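Local coordinates for protein sulfoquinovosidase (Escherichia coli, PDB 5AEE) that hydrolyses sulfoquinovosyl diacylglycerides and simple sulfoquinovosides such as sulfoquinovosyl glycerol, releasing sulfoquinovose for use as a source of carbon and sulfur, at residues V302-K307 against Y333-V338; M403-E408 against F453-S458; H637-E642 against P658-R663. The protein carries 1 engineered substitution. All coordinates share one frame; numbering follows the deposited sequence.

How the interactions relate
From the N terminus the three contacts follow one another in series; none nests in or crosses another. Interaction 1 closes a loop that runs from 302-307 through helix 316-325 back to strand 329-334 of the TIM barrel. Interaction 2 joins the neighbouring strands 401-404 and 451-454 of the same barrel, across a connection that contains helix 422-443. These two touch: Tyr-333 OH lies 2.6 Å from Asp-405 OD2, a probable hydrogen bond, and both border the bound sulfoquinovoside. Interaction 3 closes a short, strand-rich loop in the C-terminal domain, its centre about 34 Å from that of interaction 2 and about 43 Å from that of interaction 1.

Interaction 1. Residues V302-K307 against Y333-V338; sequences VMWNWK and YINPYV. With NSQ (4-nitrophenyl alpha-D-6-sulfoquinovoside), chain E.
Trp-306 and Trp-304 pack against the segment 333-338, and each indole N-H has one acceptor, Tyr-337 O for Trp-306 and NSQ O13 for Trp-304, consistent with how the rings are turned. Trp-306 NE1 donates to Tyr-337 O over 3.0 Å, nearly in line with the carbonyl, though bent at the hydrogen and with the oxygen tilted out of the indole plane. On the strand side, Asn-335 uses both ends of its amide. OD1 accepts from Tyr-337 N at 2.9 Å in the carbonyl plane, which makes an Asx turn, while ND2 donates to Tyr-333 OH at 3.1 Å, nearly straight (169°). Tyr-337 N can only donate, so it sets OD1 on its side; ND2 is then left for the phenol, which itself turns to Asp-405.

A second group of contacts involves ring faces. Asn-335 CG sits between its backbone N and carbonyl carbon (chi1 71°), and from there the amide stands almost perpendicular to the Trp-304 ring, with ND2 over the ring's centre and 3.2 Å from CE2 of Trp-304. Ile-334 CG1 covers a face of Trp-306, 3.7 Å from the centroid of the five-membered ring, a CH-pi contact. Tyr-333 meets Trp-306 obliquely, with CD1 of the tyrosine 3.5 Å from CZ3 of the tryptophan.

Apolar contacts fill in the remainder: Trp-304 CZ3 lies against Tyr-337 CD2, and Val-302 CG1 against Tyr-333 CD1.

Two donors of 302-307 converge on one sulfonate oxygen of the bound sulfoquinovoside. Val-302 N reaches NSQ O13 at 2.8 Å and Trp-304 NE1 reaches it at 3.0 Å, the latter almost linear (174°). Asn-335 is thus a second-shell residue. With Arg-301 also bonded to the ligand, the arrangement is a sulfonate-recognition pocket at the C-terminal end of a TIM-barrel strand, the side where such barrels carry their active sites.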
# COMPACT_ATOMS: atom_id res chain seq x y z
N VAL A 302 8.83 -19.66 0.22
CA VAL A 302 8.00 -20.44 -0.69
C VAL A 302 8.95 -20.84 -1.80
O VAL A 302 9.91 -20.11 -2.09
CB VAL A 302 6.87 -19.57 -1.23
CG1 VAL A 302 6.06 -20.32 -2.28
CG2 VAL A 302 5.96 -19.15 -0.07
N MET A 303 8.69 -21.97 -2.41
CA MET A 303 9.40 -22.37 -3.66
C MET A 303 8.76 -21.62 -4.79
O MET A 303 7.59 -21.86 -5.17
CB MET A 303 9.28 -23.87 -3.91
CG MET A 303 9.91 -24.33 -5.22
SD MET A 303 11.64 -23.77 -5.39
CE MET A 303 12.25 -24.64 -3.94
N TRP A 304 9.50 -20.71 -5.39
CA TRP A 304 8.90 -19.83 -6.46
C TRP A 304 8.74 -20.42 -7.85
O TRP A 304 9.25 -19.93 -8.88
CB TRP A 304 9.62 -18.49 -6.54
CG TRP A 304 9.63 -17.66 -5.34
CD1 TRP A 304 9.12 -17.92 -4.08
CD2 TRP A 304 10.24 -16.39 -5.23
NE1 TRP A 304 9.36 -16.87 -3.24
CE2 TRP A 304 10.04 -15.92 -3.92
CE3 TRP A 304 10.89 -15.58 -6.14
CZ2 TRP A 304 10.51 -14.72 -3.47
CZ3 TRP A 304 11.36 -14.36 -5.69
CH2 TRP A 304 11.14 -13.93 -4.39
N ASN A 305 7.87 -21.43 -7.91
CA ASN A 305 7.49 -22.04 -9.13
C ASN A 305 6.04 -22.39 -8.94
O ASN A 305 5.69 -23.24 -8.11
CB ASN A 305 8.33 -23.30 -9.38
CG ASN A 305 8.15 -23.81 -10.78
OD1 ASN A 305 8.55 -23.17 -11.77
ND2 ASN A 305 7.45 -24.93 -10.89
N TRP A 306 5.22 -21.74 -9.75
CA TRP A 306 3.82 -21.53 -9.45
C TRP A 306 2.99 -22.66 -9.98
O TRP A 306 2.18 -22.49 -10.84
CB TRP A 306 3.36 -20.22 -10.01
CG TRP A 306 4.36 -19.12 -9.62
CD1 TRP A 306 4.98 -18.28 -10.48
CD2 TRP A 306 4.84 -18.80 -8.33
NE1 TRP A 306 5.81 -17.44 -9.82
CE2 TRP A 306 5.73 -17.72 -8.48
CE3 TRP A 306 4.58 -19.27 -7.04
CZ2 TRP A 306 6.41 -17.18 -7.43
CZ3 TRP A 306 5.25 -18.69 -5.97
CH2 TRP A 306 6.14 -17.67 -6.16
N LYS A 307 3.14 -23.79 -9.30
CA LYS A 307 2.40 -24.99 -9.62
C LYS A 307 2.20 -25.73 -8.32
O LYS A 307 3.09 -25.81 -7.50
CB LYS A 307 3.30 -25.79 -10.58
CG LYS A 307 2.69 -27.02 -11.17
CD LYS A 307 3.79 -27.78 -11.95
CE LYS A 307 3.72 -29.30 -11.75
NZ LYS A 307 2.49 -29.95 -12.28
N TYR A 333 -0.27 -18.42 -3.24
CA TYR A 333 0.80 -17.41 -3.24
C TYR A 333 1.41 -17.41 -4.67
O TYR A 333 1.70 -18.47 -5.27
CB TYR A 333 1.87 -17.75 -2.21
CG TYR A 333 3.03 -16.75 -2.23
CD1 TYR A 333 4.07 -16.89 -3.16
CD2 TYR A 333 3.08 -15.69 -1.40
CE1 TYR A 333 5.10 -15.97 -3.21
CE2 TYR A 333 4.16 -14.74 -1.45
CZ TYR A 333 5.13 -14.89 -2.39
OH TYR A 333 6.20 -14.02 -2.50
N ILE A 334 1.64 -16.23 -5.20
CA ILE A 334 2.35 -16.09 -6.51
C ILE A 334 3.02 -14.73 -6.47
O ILE A 334 2.52 -13.83 -5.80
CB ILE A 334 1.39 -16.23 -7.70
CG1 ILE A 334 2.12 -16.23 -9.06
CG2 ILE A 334 0.27 -15.20 -7.62
CD1 ILE A 334 1.33 -16.86 -10.20
N ASN A 335 4.20 -14.66 -7.06
CA ASN A 335 4.80 -13.39 -7.38
C ASN A 335 5.20 -13.37 -8.87
O ASN A 335 5.08 -14.36 -9.52
CB ASN A 335 5.86 -13.03 -6.37
CG ASN A 335 7.10 -13.87 -6.45
OD1 ASN A 335 7.72 -14.05 -7.49
ND2 ASN A 335 7.51 -14.41 -5.27
N PRO A 336 5.70 -12.25 -9.38
CA PRO A 336 5.94 -12.24 -10.80
C PRO A 336 7.41 -12.59 -11.19
O PRO A 336 7.91 -12.18 -12.25
CB PRO A 336 5.60 -10.80 -11.18
CG PRO A 336 6.04 -10.02 -10.02
CD PRO A 336 6.00 -10.96 -8.78
N TYR A 337 8.07 -13.31 -10.31
CA TYR A 337 9.38 -13.82 -10.52
C TYR A 337 9.29 -15.31 -10.59
O TYR A 337 8.29 -15.86 -10.16
CB TYR A 337 10.33 -13.30 -9.43
CG TYR A 337 10.13 -11.84 -9.10
CD1 TYR A 337 9.93 -10.88 -10.11
CD2 TYR A 337 10.07 -11.41 -7.76
CE1 TYR A 337 9.74 -9.52 -9.78
CE2 TYR A 337 9.91 -10.05 -7.44
CZ TYR A 337 9.69 -9.10 -8.46
OH TYR A 337 9.48 -7.72 -8.17
N VAL A 338 10.29 -15.94 -11.22
CA VAL A 338 10.33 -17.42 -11.29
C VAL A 338 11.71 -18.02 -10.94
O VAL A 338 12.73 -17.63 -11.56
CB VAL A 338 9.85 -17.89 -12.66
CG1 VAL A 338 8.35 -17.69 -12.76
CG2 VAL A 338 10.55 -17.12 -13.81
O12 NSQ E . 9.47 -14.57 -0.25
S10 NSQ E . 8.75 -15.68 0.43
O13 NSQ E . 8.51 -16.91 -0.34
O11 NSQ E . 9.42 -15.91 1.72
C6 NSQ E . 7.15 -15.16 0.79
C5 NSQ E . 7.02 -13.94 1.69
O5 NSQ E . 7.35 -12.82 0.82
C1 NSQ E . 7.10 -11.53 1.30
C2 NSQ E . 5.66 -11.40 1.84
O2 NSQ E . 5.53 -10.07 2.28
C3 NSQ E . 5.43 -12.45 2.91
O3 NSQ E . 4.14 -12.38 3.47
C4 NSQ E . 5.62 -13.84 2.34
O4 NSQ E . 5.48 -14.81 3.42
O1 NSQ E . 8.07 -11.36 2.34
C25 NSQ E . 9.33 -11.13 1.95
C26 NSQ E . 9.62 -10.00 1.18
C27 NSQ E . 10.90 -9.82 0.74
C28 NSQ E . 11.89 -10.71 1.13
N32 NSQ E . 13.19 -10.52 0.62
O33 NSQ E . 14.00 -11.49 0.63
O34 NSQ E . 13.47 -9.44 -0.02
C29 NSQ E . 11.57 -11.84 1.89
C30 NSQ E . 10.27 -12.05 2.31

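Interaction 2. Residues M403-E408 against F453-S458; sequences MADFGE and FMRAGS. With NSQ (4-nitrophenyl alpha-D-6-sulfoquinovoside), chain E.
Arg-455 runs extended through its first two torsions and then bends at chi3 (70°), which turns its guanidinium over to Asp-405 and Glu-408; Asp-405, with CG anti to the backbone N (chi1 -170°), offers OD1 to meet it. The grip on Asp-405 is side-on, with both nitrogens on a single oxygen: NE lies 2.7 Å from OD1, nearly along its C-O axis, and NH2 is 3.1 Å from OD1, coming from above the carboxylate plane. NH2 also reaches Glu-408 OE2 at 2.8 Å, on the syn side but tilted out of the carboxylate plane, which completes a three-residue salt-bridge network. Glu-152 adds a further salt bridge at Arg-455 NH1.

The same NH2 stands over the centre of the Phe-406 ring. Ring and guanidinium planes are 89° apart, so an edge of the cation points into the ring face, with Arg-455 CZ 4.6 Å from the Phe-406 centroid (cation-pi).

Earlier along both strands, Ala-404 N donates to Phe-453 O at 2.8 Å, pairing them in parallel. Just past the paired residues, a water bonded to Ala-404 O, Phe-406 O and Arg-455 N bridges the segments.

OD2 of Asp-405, the nucleophile, lies 3.0 Å from the anomeric C1 of NSQ and also meets Tyr-333. The bonds on both oxygens should restrict the rotation of the carboxylate, consistent with an oxygen positioned for attack on that carbon.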
# COMPACT_ATOMS: atom_id res chain seq x y z
N MET A 403 -2.20 -14.40 -2.08
CA MET A 403 -1.16 -13.35 -2.01
C MET A 403 -0.51 -13.17 -3.39
O MET A 403 0.13 -14.12 -3.88
CB MET A 403 -0.12 -13.70 -0.94
CG MET A 403 0.98 -12.63 -0.74
SD MET A 403 2.00 -13.04 0.66
CE MET A 403 0.98 -12.46 1.97
N ALA A 404 -0.73 -12.00 -4.03
CA ALA A 404 0.04 -11.60 -5.20
C ALA A 404 1.12 -10.63 -4.76
O ALA A 404 0.86 -9.40 -4.59
CB ALA A 404 -0.83 -10.94 -6.20
N ASP A 405 2.33 -11.17 -4.62
CA ASP A 405 3.37 -10.54 -3.82
C ASP A 405 4.37 -9.91 -4.75
O ASP A 405 4.31 -10.11 -5.93
CB ASP A 405 3.96 -11.58 -2.90
CG ASP A 405 4.90 -11.01 -1.85
OD1 ASP A 405 4.88 -9.81 -1.53
OD2 ASP A 405 5.61 -11.85 -1.27
N PHE A 406 5.23 -9.08 -4.19
CA PHE A 406 6.36 -8.48 -4.83
C PHE A 406 5.88 -7.56 -5.92
O PHE A 406 4.72 -7.18 -5.90
CB PHE A 406 7.45 -9.48 -5.31
CG PHE A 406 8.20 -10.12 -4.21
CD1 PHE A 406 7.73 -11.26 -3.64
CD2 PHE A 406 9.40 -9.56 -3.76
CE1 PHE A 406 8.42 -11.83 -2.56
CE2 PHE A 406 10.13 -10.15 -2.75
CZ PHE A 406 9.60 -11.24 -2.11
N GLY A 407 6.76 -7.15 -6.85
CA GLY A 407 6.45 -6.02 -7.74
C GLY A 407 7.41 -4.85 -7.48
O GLY A 407 7.45 -3.90 -8.28
N GLU A 408 8.13 -4.90 -6.35
CA GLU A 408 9.07 -3.77 -5.94
C GLU A 408 10.55 -3.98 -6.24
O GLU A 408 11.42 -3.14 -5.86
CB GLU A 408 8.92 -3.51 -4.43
CG GLU A 408 9.64 -4.47 -3.47
CD GLU A 408 8.96 -5.82 -3.31
OE1 GLU A 408 7.92 -6.07 -3.95
OE2 GLU A 408 9.46 -6.61 -2.51
N PHE A 453 -4.50 -10.29 -2.90
CA PHE A 453 -4.06 -9.19 -2.08
C PHE A 453 -2.64 -8.94 -2.37
O PHE A 453 -1.90 -9.85 -2.61
CB PHE A 453 -4.38 -9.40 -0.55
CG PHE A 453 -4.05 -10.75 -0.01
CD1 PHE A 453 -4.91 -11.81 -0.21
CD2 PHE A 453 -2.91 -10.97 0.70
CE1 PHE A 453 -4.59 -13.06 0.32
CE2 PHE A 453 -2.58 -12.21 1.22
CZ PHE A 453 -3.44 -13.26 1.02
N MET A 454 -2.24 -7.67 -2.32
CA MET A 454 -0.95 -7.27 -2.80
C MET A 454 -0.27 -6.37 -1.81
O MET A 454 -0.90 -5.72 -0.98
CB MET A 454 -1.09 -6.39 -4.11
CG MET A 454 -1.71 -7.24 -5.24
SD MET A 454 -1.71 -6.37 -6.82
CE MET A 454 -0.08 -6.83 -7.37
N ARG A 455 1.02 -6.33 -1.95
CA ARG A 455 1.91 -5.56 -1.03
C ARG A 455 2.41 -4.36 -1.81
O ARG A 455 2.05 -3.23 -1.49
CB ARG A 455 3.05 -6.51 -0.58
CG ARG A 455 4.18 -5.89 0.23
CD ARG A 455 5.03 -6.93 0.91
NE ARG A 455 5.84 -7.71 -0.04
CZ ARG A 455 7.07 -7.47 -0.42
NH1 ARG A 455 7.80 -6.45 0.07
NH2 ARG A 455 7.62 -8.29 -1.31
N ALA A 456 3.22 -4.61 -2.83
CA ALA A 456 3.67 -3.54 -3.71
C ALA A 456 2.49 -2.90 -4.45
O ALA A 456 1.50 -3.57 -4.81
CB ALA A 456 4.73 -4.02 -4.68
N GLY A 457 2.61 -1.61 -4.70
CA GLY A 457 1.61 -0.96 -5.54
C GLY A 457 2.19 0.24 -6.19
O GLY A 457 3.27 0.64 -5.82
N SER A 458 1.46 0.76 -7.19
CA SER A 458 1.80 1.99 -7.90
C SER A 458 0.51 2.55 -8.49
O SER A 458 -0.55 1.92 -8.40
CB SER A 458 2.88 1.74 -9.00
OG SER A 458 2.42 0.89 -10.06
O12 NSQ E . 9.47 -14.57 -0.25
S10 NSQ E . 8.75 -15.68 0.43
O13 NSQ E . 8.51 -16.91 -0.34
O11 NSQ E . 9.42 -15.91 1.72
C6 NSQ E . 7.15 -15.16 0.79
C5 NSQ E . 7.02 -13.94 1.69
O5 NSQ E . 7.35 -12.82 0.82
C1 NSQ E . 7.10 -11.53 1.30
C2 NSQ E . 5.66 -11.40 1.84
O2 NSQ E . 5.53 -10.07 2.28
C3 NSQ E . 5.43 -12.45 2.91
O3 NSQ E . 4.14 -12.38 3.47
C4 NSQ E . 5.62 -13.84 2.34
O4 NSQ E . 5.48 -14.81 3.42
O1 NSQ E . 8.07 -11.36 2.34
C25 NSQ E . 9.33 -11.13 1.95
C26 NSQ E . 9.62 -10.00 1.18
C27 NSQ E . 10.90 -9.82 0.74
C28 NSQ E . 11.89 -10.71 1.13
N32 NSQ E . 13.19 -10.52 0.62
O33 NSQ E . 14.00 -11.49 0.63
O34 NSQ E . 13.47 -9.44 -0.02
C29 NSQ E . 11.57 -11.84 1.89
C30 NSQ E . 10.27 -12.05 2.31
O HOH W 1 2.47 -7.20 -4.28

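Interaction 3. Residues H637-E642 against P658-R663; sequences HAWTGE and PPVFYR
Trp-639 NE1 makes the shortest polar bond here, 2.7 Å to Pro-658 O. The acceptor lies in the indole plane, and the N-H arrives in the carbonyl plane on a lone pair, although the bond is bent at the hydrogen (139°). Trp-639 has CG beside its own backbone N (chi1 -47°), which swings the indole back over Ala-638 CB and out to Pro-658. There the proline ring packs along the pyrrole side and the benzo rim, with Pro-658 CD 3.8 Å from Trp-639 CZ2.

His-637 and Phe-661 form a non-hydrogen-bonded antiparallel pair, flanked by a bond from Ala-638 N to Val-660 O at 2.9 Å; Ala-638 CB rests 3.8 Å from Val-660 CG1. These contacts dock the hairpin loop between strands 635-637 and 643-644 on strand 660-663, in the antiparallel sheet of the C-terminal domain.

On the face they share, the histidine turns an edge to the face of the phenylalanine ring, an edge-to-face (T-shaped) pair with planes 65° apart; the closest ring atoms are His-637 CD2 and Phe-661 CE2 at 3.7 Å. The far side of the imidazole is tied within the loop: ND1 of His-637 shares a hydrogen bond of 2.9 Å with Thr-640 OG1, and that hydroxyl also accepts from Glu-642 N in an ST turn. Beyond the sheet, helix 552-567 packs against Trp-639 through Arg-560 and Val-564 and against Pro-658 through Met-561.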
# COMPACT_ATOMS: atom_id res chain seq x y z
N HIS A 637 -19.01 3.06 24.00
CA HIS A 637 -17.96 2.09 24.07
C HIS A 637 -18.53 0.69 23.71
O HIS A 637 -19.57 0.26 24.21
CB HIS A 637 -17.34 2.11 25.45
CG HIS A 637 -16.12 1.23 25.59
ND1 HIS A 637 -16.14 0.05 26.29
CD2 HIS A 637 -14.87 1.35 25.08
CE1 HIS A 637 -14.94 -0.50 26.25
NE2 HIS A 637 -14.15 0.27 25.53
N ALA A 638 -17.84 -0.03 22.85
CA ALA A 638 -18.38 -1.21 22.25
C ALA A 638 -18.55 -2.33 23.26
O ALA A 638 -19.42 -3.19 23.08
CB ALA A 638 -17.47 -1.66 21.08
N TRP A 639 -17.65 -2.40 24.24
CA TRP A 639 -17.60 -3.55 25.13
C TRP A 639 -18.43 -3.36 26.38
O TRP A 639 -18.89 -4.31 26.95
CB TRP A 639 -16.18 -3.98 25.42
CG TRP A 639 -15.39 -4.02 24.13
CD1 TRP A 639 -14.39 -3.16 23.74
CD2 TRP A 639 -15.67 -4.84 23.01
NE1 TRP A 639 -14.01 -3.44 22.46
CE2 TRP A 639 -14.78 -4.47 21.99
CE3 TRP A 639 -16.59 -5.85 22.77
CZ2 TRP A 639 -14.77 -5.08 20.76
CZ3 TRP A 639 -16.59 -6.48 21.54
CH2 TRP A 639 -15.67 -6.10 20.55
N THR A 640 -18.70 -2.12 26.75
CA THR A 640 -19.45 -1.86 27.98
C THR A 640 -20.83 -1.27 27.75
O THR A 640 -21.69 -1.40 28.62
CB THR A 640 -18.67 -0.89 28.84
OG1 THR A 640 -18.40 0.28 28.10
CG2 THR A 640 -17.36 -1.50 29.26
N GLY A 641 -21.04 -0.61 26.61
CA GLY A 641 -22.21 0.24 26.41
C GLY A 641 -22.03 1.64 27.02
O GLY A 641 -22.95 2.48 26.93
N GLU A 642 -20.86 1.94 27.59
CA GLU A 642 -20.75 3.19 28.29
C GLU A 642 -20.79 4.35 27.28
O GLU A 642 -20.20 4.26 26.20
CB GLU A 642 -19.51 3.22 29.15
CG GLU A 642 -19.29 4.53 29.86
CD GLU A 642 -18.39 4.40 31.08
OE1 GLU A 642 -17.59 3.42 31.12
OE2 GLU A 642 -18.52 5.28 31.99
N PRO A 658 -10.81 -4.17 22.59
CA PRO A 658 -10.04 -3.04 22.05
C PRO A 658 -10.78 -1.71 22.16
O PRO A 658 -11.99 -1.70 22.23
CB PRO A 658 -9.82 -3.40 20.62
CG PRO A 658 -10.88 -4.40 20.28
CD PRO A 658 -11.10 -5.17 21.55
N PRO A 659 -10.06 -0.59 22.19
CA PRO A 659 -10.72 0.69 22.27
C PRO A 659 -11.48 1.00 20.98
O PRO A 659 -10.91 1.51 20.04
CB PRO A 659 -9.56 1.69 22.53
CG PRO A 659 -8.43 0.86 22.91
CD PRO A 659 -8.60 -0.44 22.20
N VAL A 660 -12.76 0.65 20.99
CA VAL A 660 -13.65 0.79 19.90
C VAL A 660 -14.91 1.43 20.46
O VAL A 660 -15.42 1.01 21.55
CB VAL A 660 -13.97 -0.60 19.38
CG1 VAL A 660 -15.10 -0.52 18.37
CG2 VAL A 660 -12.68 -1.25 18.80
N PHE A 661 -15.41 2.41 19.72
CA PHE A 661 -16.58 3.20 20.11
C PHE A 661 -17.46 3.32 18.87
O PHE A 661 -16.97 3.39 17.75
CB PHE A 661 -16.19 4.61 20.57
CG PHE A 661 -15.25 4.65 21.75
CD1 PHE A 661 -13.90 4.41 21.58
CD2 PHE A 661 -15.72 4.90 23.04
CE1 PHE A 661 -13.02 4.45 22.65
CE2 PHE A 661 -14.85 4.91 24.14
CZ PHE A 661 -13.50 4.68 23.94
N TYR A 662 -18.76 3.39 19.07
CA TYR A 662 -19.65 3.59 17.95
C TYR A 662 -20.59 4.75 18.20
O TYR A 662 -20.92 5.06 19.33
CB TYR A 662 -20.43 2.29 17.58
CG TYR A 662 -21.41 1.76 18.57
CD1 TYR A 662 -22.72 2.23 18.61
CD2 TYR A 662 -21.03 0.80 19.52
CE1 TYR A 662 -23.64 1.72 19.51
CE2 TYR A 662 -21.93 0.28 20.43
CZ TYR A 662 -23.23 0.76 20.45
OH TYR A 662 -24.15 0.24 21.34
N ARG A 663 -20.98 5.39 17.13
CA ARG A 663 -21.95 6.46 17.17
C ARG A 663 -23.32 5.98 17.65
O ARG A 663 -23.95 5.11 17.01
CB ARG A 663 -22.06 7.06 15.76
CG ARG A 663 -20.85 7.89 15.39
CD ARG A 663 -20.92 8.64 14.10
NE ARG A 663 -21.99 9.63 14.15
CZ ARG A 663 -23.16 9.53 13.53
NH1 ARG A 663 -23.50 8.48 12.80
NH2 ARG A 663 -24.05 10.49 13.70